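Local coordinates for endo alpha-1,4 polygalactosaminidase (Neosartorya fumigata, PDB 6OJ1), which cleaves alpha-1,4-linked galactosamine polymers within the chain as an endo-acting glycoside hydrolase and disrupts microbial biofilms, at residues K41-D52 and K266-Y276. Numbering follows the deposited sequence.
Sequences KWQIELLYALND and KNMNLNNWVEY. With NAG (2-acetamido-2-deoxy-beta-D-glucopyranose), chain B; MAN (alpha-D-mannopyranose), chain C; NAG (2-acetamido-2-deoxy-beta-D-glucopyranose), chain D.
Strand 42-45 and the loop after it run beside 266-276, the backbones closing to 5.1 Å between Glu-45 CA and Asn-271 CA; Leu-270 O accepts from Leu-46 N and, weakly, from Leu-47 N. Lys-266 binds the two together. Its chain, folded twice (chi2 -71°, chi3 -65°), brings NZ to Ile-44 O at 2.8 Å, nearly in line with the C=O, and to Gln-43 OE1. Asn-271 O and Trp-273 O complete a cluster of carbonyl oxygens that share its three protons and would probably favour the charged form. Gln-43 bends at chi2 (71°), presenting NE2 to Asn-272 O at 2.9 Å with the acceptor in the amide plane, while OE1 takes Ile-44 N and Lys-266 NZ from the same face. A water joins NE2 to Asn-272 OD1 and Asp-52 O.

At the Lys-41 end of the contact, Tyr-276 OH gives a 2.6 Å bond to Trp-42 O from above the carbonyl plane. The extended Lys-41 chain crosses the Tyr-276 ring: CE sits over the centre of one face, 3.4 Å from the centroid, in a CH-pi contact, and NZ follows in a cation-pi contact at 4.3 Å. Tyr-48 OH accepts from Asn-272 N at 3.0 Å, and Asn-272 ND2 donates to OD1 of glycosylated Asn-51. C5 of the first N-acetylglucosamine lies over the centre of one Tyr-48 face, with Glu-45 OE2 toward the rim of the opposite face. Asn-269 ND2 donates to mannose O3, and Asn-239 also holds that sugar. Leu-46 CD1 and Leu-270 CD1 touch at 3.7 Å.

Strand 42-45 pairs with 59-63; Lys-266, ending 261-266, and its following loop bridge to 42-45 at the seam between the first and eighth parallel strands of the (beta/alpha)-barrel, and 274-275 adds to 261-266 as a short antiparallel strand.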
loop_
_atom_site.group_PDB
_atom_site.type_symbol
_atom_site.label_atom_id
_atom_site.label_comp_id
_atom_site.label_asym_id
_atom_site.label_seq_id
_atom_site.Cartn_x
_atom_site.Cartn_y
_atom_site.Cartn_z
ATOM N N LYS A 41 13.014 -8.594 -0.911
ATOM C CA LYS A 41 12.319 -8.780 -2.179
ATOM C C LYS A 41 10.833 -9.022 -1.945
ATOM O O LYS A 41 10.442 -9.761 -1.035
ATOM C CB LYS A 41 12.923 -9.961 -2.936
ATOM C CG LYS A 41 12.378 -10.162 -4.337
ATOM C CD LYS A 41 13.126 -11.326 -5.011
ATOM C CE LYS A 41 12.544 -11.677 -6.366
ATOM N NZ LYS A 41 13.289 -12.831 -6.971
ATOM N N TRP A 42 9.998 -8.409 -2.782
ATOM C CA TRP A 42 8.559 -8.528 -2.610
ATOM C C TRP A 42 7.884 -8.756 -3.955
ATOM O O TRP A 42 8.490 -8.639 -5.026
ATOM C CB TRP A 42 7.956 -7.299 -1.907
ATOM C CG TRP A 42 7.844 -6.032 -2.735
ATOM C CD1 TRP A 42 8.823 -5.445 -3.486
ATOM C CD2 TRP A 42 6.694 -5.171 -2.829
ATOM N NE1 TRP A 42 8.343 -4.286 -4.068
ATOM C CE2 TRP A 42 7.043 -4.098 -3.686
ATOM C CE3 TRP A 42 5.404 -5.208 -2.278
ATOM C CZ2 TRP A 42 6.149 -3.073 -4.010
ATOM C CZ3 TRP A 42 4.506 -4.184 -2.595
ATOM C CH2 TRP A 42 4.889 -3.125 -3.452
ATOM N N GLN A 43 6.611 -9.113 -3.862
ATOM C CA GLN A 43 5.691 -9.217 -4.978
ATOM C C GLN A 43 4.397 -8.557 -4.533
ATOM O O GLN A 43 4.064 -8.572 -3.347
ATOM C CB GLN A 43 5.479 -10.698 -5.383
ATOM C CG GLN A 43 4.189 -11.036 -6.161
ATOM C CD GLN A 43 4.166 -10.525 -7.605
ATOM O OE1 GLN A 43 4.558 -9.397 -7.888
ATOM N NE2 GLN A 43 3.697 -11.364 -8.525
ATOM N N ILE A 44 3.683 -7.951 -5.475
ATOM C CA ILE A 44 2.376 -7.374 -5.200
ATOM C C ILE A 44 1.422 -7.821 -6.297
ATOM O O ILE A 44 1.779 -7.821 -7.481
ATOM C CB ILE A 44 2.415 -5.834 -5.090
ATOM C CG1 ILE A 44 0.992 -5.279 -4.926
ATOM C CG2 ILE A 44 3.133 -5.194 -6.287
ATOM C CD1 ILE A 44 0.935 -3.793 -4.498
ATOM N N GLU A 45 0.225 -8.240 -5.902
ATOM C CA GLU A 45 -0.773 -8.693 -6.874
ATOM C C GLU A 45 -2.130 -8.344 -6.280
ATOM O O GLU A 45 -2.554 -8.972 -5.308
ATOM C CB GLU A 45 -0.653 -10.187 -7.162
ATOM C CG GLU A 45 -1.444 -10.630 -8.403
ATOM C CD GLU A 45 -2.923 -10.787 -8.119
ATOM O OE1 GLU A 45 -3.276 -11.659 -7.291
ATOM O OE2 GLU A 45 -3.730 -10.023 -8.705
ATOM N N LEU A 46 -2.797 -7.342 -6.860
ATOM C CA LEU A 46 -4.033 -6.795 -6.319
ATOM C C LEU A 46 -5.244 -7.017 -7.208
ATOM O O LEU A 46 -6.368 -6.762 -6.758
ATOM C CB LEU A 46 -3.887 -5.278 -6.079
ATOM C CG LEU A 46 -2.759 -4.858 -5.158
ATOM C CD1 LEU A 46 -2.907 -3.335 -4.861
ATOM C CD2 LEU A 46 -2.823 -5.674 -3.875
ATOM N N LEU A 47 -5.058 -7.486 -8.445
ATOM C CA LEU A 47 -6.180 -7.495 -9.382
ATOM C C LEU A 47 -7.171 -8.626 -9.101
ATOM O O LEU A 47 -8.392 -8.433 -9.210
ATOM C CB LEU A 47 -5.651 -7.571 -10.815
ATOM C CG LEU A 47 -6.690 -7.514 -11.929
ATOM C CD1 LEU A 47 -7.430 -6.178 -11.866
ATOM C CD2 LEU A 47 -6.022 -7.698 -13.289
ATOM N N TYR A 48 -6.682 -9.818 -8.748
ATOM C CA TYR A 48 -7.539 -10.975 -8.539
ATOM C C TYR A 48 -6.971 -11.793 -7.385
ATOM O O TYR A 48 -5.898 -11.498 -6.857
ATOM C CB TYR A 48 -7.672 -11.824 -9.825
ATOM C CG TYR A 48 -6.373 -11.938 -10.618
ATOM C CD1 TYR A 48 -5.268 -12.596 -10.088
ATOM C CD2 TYR A 48 -6.257 -11.386 -11.889
ATOM C CE1 TYR A 48 -4.087 -12.699 -10.792
ATOM C CE2 TYR A 48 -5.077 -11.485 -12.607
ATOM C CZ TYR A 48 -3.992 -12.141 -12.052
ATOM O OH TYR A 48 -2.812 -12.228 -12.754
ATOM N N ALA A 49 -7.716 -12.811 -6.969
ATOM C CA ALA A 49 -7.233 -13.686 -5.911
ATOM C C ALA A 49 -5.876 -14.258 -6.309
ATOM O O ALA A 49 -5.670 -14.644 -7.460
ATOM C CB ALA A 49 -8.236 -14.812 -5.664
ATOM N N LEU A 50 -4.933 -14.283 -5.366
ATOM C CA LEU A 50 -3.579 -14.724 -5.694
ATOM C C LEU A 50 -3.585 -16.173 -6.168
ATOM O O LEU A 50 -4.055 -17.070 -5.459
ATOM C CB LEU A 50 -2.657 -14.558 -4.484
ATOM C CG LEU A 50 -1.189 -14.935 -4.761
ATOM C CD1 LEU A 50 -0.488 -13.903 -5.675
ATOM C CD2 LEU A 50 -0.411 -15.133 -3.460
ATOM N N ASN A 51 -3.067 -16.404 -7.380
ATOM C CA ASN A 51 -3.040 -17.756 -7.928
ATOM C C ASN A 51 -1.682 -18.078 -8.545
ATOM O O ASN A 51 -1.589 -18.948 -9.428
ATOM C CB ASN A 51 -4.143 -17.951 -8.975
ATOM C CG ASN A 51 -4.075 -16.922 -10.085
ATOM O OD1 ASN A 51 -3.267 -16.001 -10.034
ATOM N ND2 ASN A 51 -4.922 -17.088 -11.106
ATOM N N ASP A 52 -0.637 -17.391 -8.110
ATOM C CA ASP A 52 0.718 -17.660 -8.571
ATOM C C ASP A 52 1.651 -17.348 -7.409
ATOM O O ASP A 52 1.812 -16.186 -7.034
ATOM C CB ASP A 52 1.062 -16.824 -9.796
ATOM C CG ASP A 52 2.409 -17.191 -10.383
ATOM O OD1 ASP A 52 3.198 -17.880 -9.696
ATOM O OD2 ASP A 52 2.656 -16.823 -11.545
ATOM N N LYS A 266 5.934 -3.580 -12.739
ATOM C CA LYS A 266 4.601 -4.174 -12.768
ATOM C C LYS A 266 3.782 -3.581 -13.910
ATOM O O LYS A 266 4.069 -2.490 -14.412
ATOM C CB LYS A 266 3.835 -3.944 -11.430
ATOM C CG LYS A 266 4.520 -4.497 -10.195
ATOM C CD LYS A 266 4.451 -6.027 -10.195
ATOM C CE LYS A 266 3.009 -6.530 -10.067
ATOM N NZ LYS A 266 3.024 -8.028 -9.933
ATOM N N ASN A 267 2.734 -4.311 -14.299
ATOM C CA ASN A 267 1.634 -3.707 -15.039
ATOM C C ASN A 267 0.844 -2.765 -14.134
ATOM O O ASN A 267 0.756 -2.973 -12.924
ATOM C CB ASN A 267 0.678 -4.774 -15.566
ATOM C CG ASN A 267 1.303 -5.655 -16.603
ATOM O OD1 ASN A 267 1.964 -5.179 -17.525
ATOM N ND2 ASN A 267 1.080 -6.962 -16.476
ATOM N N MET A 268 0.230 -1.737 -14.746
ATOM C CA MET A 268 -0.590 -0.801 -13.974
ATOM C C MET A 268 -1.779 -1.496 -13.312
ATOM O O MET A 268 -2.276 -1.028 -12.279
ATOM C CB MET A 268 -1.071 0.346 -14.879
ATOM C CG MET A 268 -1.921 1.400 -14.180
ATOM S SD MET A 268 -0.968 2.580 -13.192
ATOM C CE MET A 268 -0.097 3.475 -14.466
ATOM N N ASN A 269 -2.227 -2.634 -13.855
ATOM C CA ASN A 269 -3.344 -3.333 -13.230
ATOM C C ASN A 269 -2.913 -4.188 -12.041
ATOM O O ASN A 269 -3.776 -4.756 -11.367
ATOM C CB ASN A 269 -4.114 -4.183 -14.269
ATOM C CG ASN A 269 -3.328 -5.384 -14.798
ATOM O OD1 ASN A 269 -2.220 -5.675 -14.347
ATOM N ND2 ASN A 269 -3.929 -6.112 -15.765
ATOM N N LEU A 270 -1.607 -4.276 -11.770
ATOM C CA LEU A 270 -1.067 -5.029 -10.635
ATOM C C LEU A 270 -1.558 -6.483 -10.628
ATOM O O LEU A 270 -1.900 -7.048 -9.585
ATOM C CB LEU A 270 -1.375 -4.315 -9.314
ATOM C CG LEU A 270 -0.612 -2.989 -9.157
ATOM C CD1 LEU A 270 -1.111 -2.256 -7.867
ATOM C CD2 LEU A 270 0.900 -3.219 -9.127
ATOM N N ASN A 271 -1.563 -7.109 -11.807
ATOM C CA ASN A 271 -1.800 -8.548 -11.888
ATOM C C ASN A 271 -0.509 -9.307 -11.551
ATOM O O ASN A 271 0.411 -8.722 -10.971
ATOM C CB ASN A 271 -2.374 -8.914 -13.270
ATOM C CG ASN A 271 -1.402 -8.637 -14.430
ATOM O OD1 ASN A 271 -0.255 -8.240 -14.226
ATOM N ND2 ASN A 271 -1.868 -8.883 -15.659
ATOM N N ASN A 272 -0.415 -10.606 -11.884
ATOM C CA ASN A 272 0.731 -11.404 -11.434
ATOM C C ASN A 272 2.057 -10.910 -12.021
ATOM O O ASN A 272 3.100 -10.977 -11.351
ATOM C CB ASN A 272 0.555 -12.886 -11.817
ATOM C CG ASN A 272 -0.337 -13.674 -10.835
ATOM O OD1 ASN A 272 -0.287 -13.480 -9.624
ATOM N ND2 ASN A 272 -1.127 -14.606 -11.380
ATOM N N TRP A 273 2.061 -10.473 -13.280
ATOM C CA TRP A 273 3.323 -10.273 -13.995
ATOM C C TRP A 273 4.253 -9.344 -13.227
ATOM O O TRP A 273 3.826 -8.314 -12.708
ATOM C CB TRP A 273 3.074 -9.688 -15.384
ATOM C CG TRP A 273 4.352 -9.402 -16.113
ATOM C CD1 TRP A 273 5.108 -10.292 -16.822
ATOM C CD2 TRP A 273 5.035 -8.146 -16.185
ATOM N NE1 TRP A 273 6.209 -9.660 -17.352
ATOM C CE2 TRP A 273 6.191 -8.345 -16.963
ATOM C CE3 TRP A 273 4.782 -6.873 -15.655
ATOM C CZ2 TRP A 273 7.084 -7.321 -17.244
ATOM C CZ3 TRP A 273 5.672 -5.853 -15.936
ATOM C CH2 TRP A 273 6.813 -6.082 -16.713
ATOM N N VAL A 274 5.537 -9.704 -13.165
ATOM C CA VAL A 274 6.514 -8.872 -12.460
ATOM C C VAL A 274 7.893 -9.125 -13.048
ATOM O O VAL A 274 8.213 -10.237 -13.476
ATOM C CB VAL A 274 6.491 -9.138 -10.931
ATOM C CG1 VAL A 274 6.785 -10.596 -10.618
ATOM C CG2 VAL A 274 7.468 -8.233 -10.190
ATOM N N GLU A 275 8.713 -8.076 -13.086
ATOM C CA GLU A 275 10.136 -8.225 -13.347
ATOM C C GLU A 275 10.906 -7.568 -12.216
ATOM O O GLU A 275 10.411 -6.642 -11.563
ATOM C CB GLU A 275 10.550 -7.619 -14.691
ATOM C CG GLU A 275 10.193 -8.501 -15.869
ATOM C CD GLU A 275 10.796 -8.017 -17.172
ATOM O OE1 GLU A 275 10.439 -8.594 -18.217
ATOM O OE2 GLU A 275 11.624 -7.074 -17.152
ATOM N N TYR A 276 12.120 -8.059 -11.981
ATOM C CA TYR A 276 12.988 -7.515 -10.950
ATOM C C TYR A 276 14.227 -6.908 -11.587
ATOM O O TYR A 276 14.618 -7.263 -12.701
ATOM C CB TYR A 276 13.378 -8.590 -9.931
ATOM C CG TYR A 276 12.180 -9.042 -9.145
ATOM C CD1 TYR A 276 11.801 -8.381 -7.980
ATOM C CD2 TYR A 276 11.397 -10.089 -9.592
ATOM C CE1 TYR A 276 10.683 -8.780 -7.267
ATOM C CE2 TYR A 276 10.276 -10.496 -8.899
ATOM C CZ TYR A 276 9.915 -9.836 -7.742
ATOM O OH TYR A 276 8.809 -10.250 -7.042
HETATM C C1 NAG B . -5.020 -16.168 -12.206
HETATM C C2 NAG B . -4.642 -16.820 -13.531
HETATM C C3 NAG B . -4.967 -15.890 -14.703
HETATM C C4 NAG B . -6.400 -15.374 -14.628
HETATM C C5 NAG B . -6.649 -14.760 -13.255
HETATM C C6 NAG B . -8.080 -14.328 -13.040
HETATM C C7 NAG B . -2.771 -18.382 -13.304
HETATM C C8 NAG B . -1.281 -18.536 -13.276
HETATM N N2 NAG B . -3.227 -17.145 -13.515
HETATM O O3 NAG B . -4.763 -16.605 -15.916
HETATM O O4 NAG B . -6.597 -14.371 -15.623
HETATM O O5 NAG B . -6.370 -15.738 -12.248
HETATM O O6 NAG B . -8.983 -15.404 -13.271
HETATM O O7 NAG B . -3.528 -19.337 -13.162
HETATM C C1 MAN C . -7.734 -8.094 -18.682
HETATM C C2 MAN C . -7.311 -7.260 -17.438
HETATM C C3 MAN C . -6.991 -5.813 -17.837
HETATM C C4 MAN C . -6.004 -5.772 -19.035
HETATM C C5 MAN C . -6.570 -6.617 -20.204
HETATM C C6 MAN C . -5.643 -6.700 -21.403
HETATM O O2 MAN C . -6.115 -7.773 -16.853
HETATM O O3 MAN C . -6.495 -5.058 -16.722
HETATM O O4 MAN C . -5.791 -4.429 -19.471
HETATM O O5 MAN C . -6.808 -7.972 -19.747
HETATM O O6 MAN C . -6.316 -7.438 -22.424
HETATM C C1 NAG D . -7.797 -14.566 -16.397
HETATM C C2 NAG D . -8.083 -13.263 -17.169
HETATM C C3 NAG D . -9.260 -13.445 -18.131
HETATM C C4 NAG D . -9.069 -14.680 -18.996
HETATM C C5 NAG D . -8.822 -15.894 -18.114
HETATM C C6 NAG D . -8.564 -17.157 -18.909
HETATM C C7 NAG D . -7.448 -11.239 -15.931
HETATM C C8 NAG D . -7.907 -10.182 -14.982
HETATM N N2 NAG D . -8.354 -12.171 -16.249
HETATM O O3 NAG D . -9.339 -12.309 -18.986
HETATM O O4 NAG D . -10.241 -14.893 -19.768
HETATM O O5 NAG D . -7.653 -15.655 -17.322
HETATM O O6 NAG D . -7.355 -17.067 -19.651
HETATM O O7 NAG D . -6.309 -11.255 -16.389
HETATM O O HOH W 1 2.074 -13.699 -8.260
#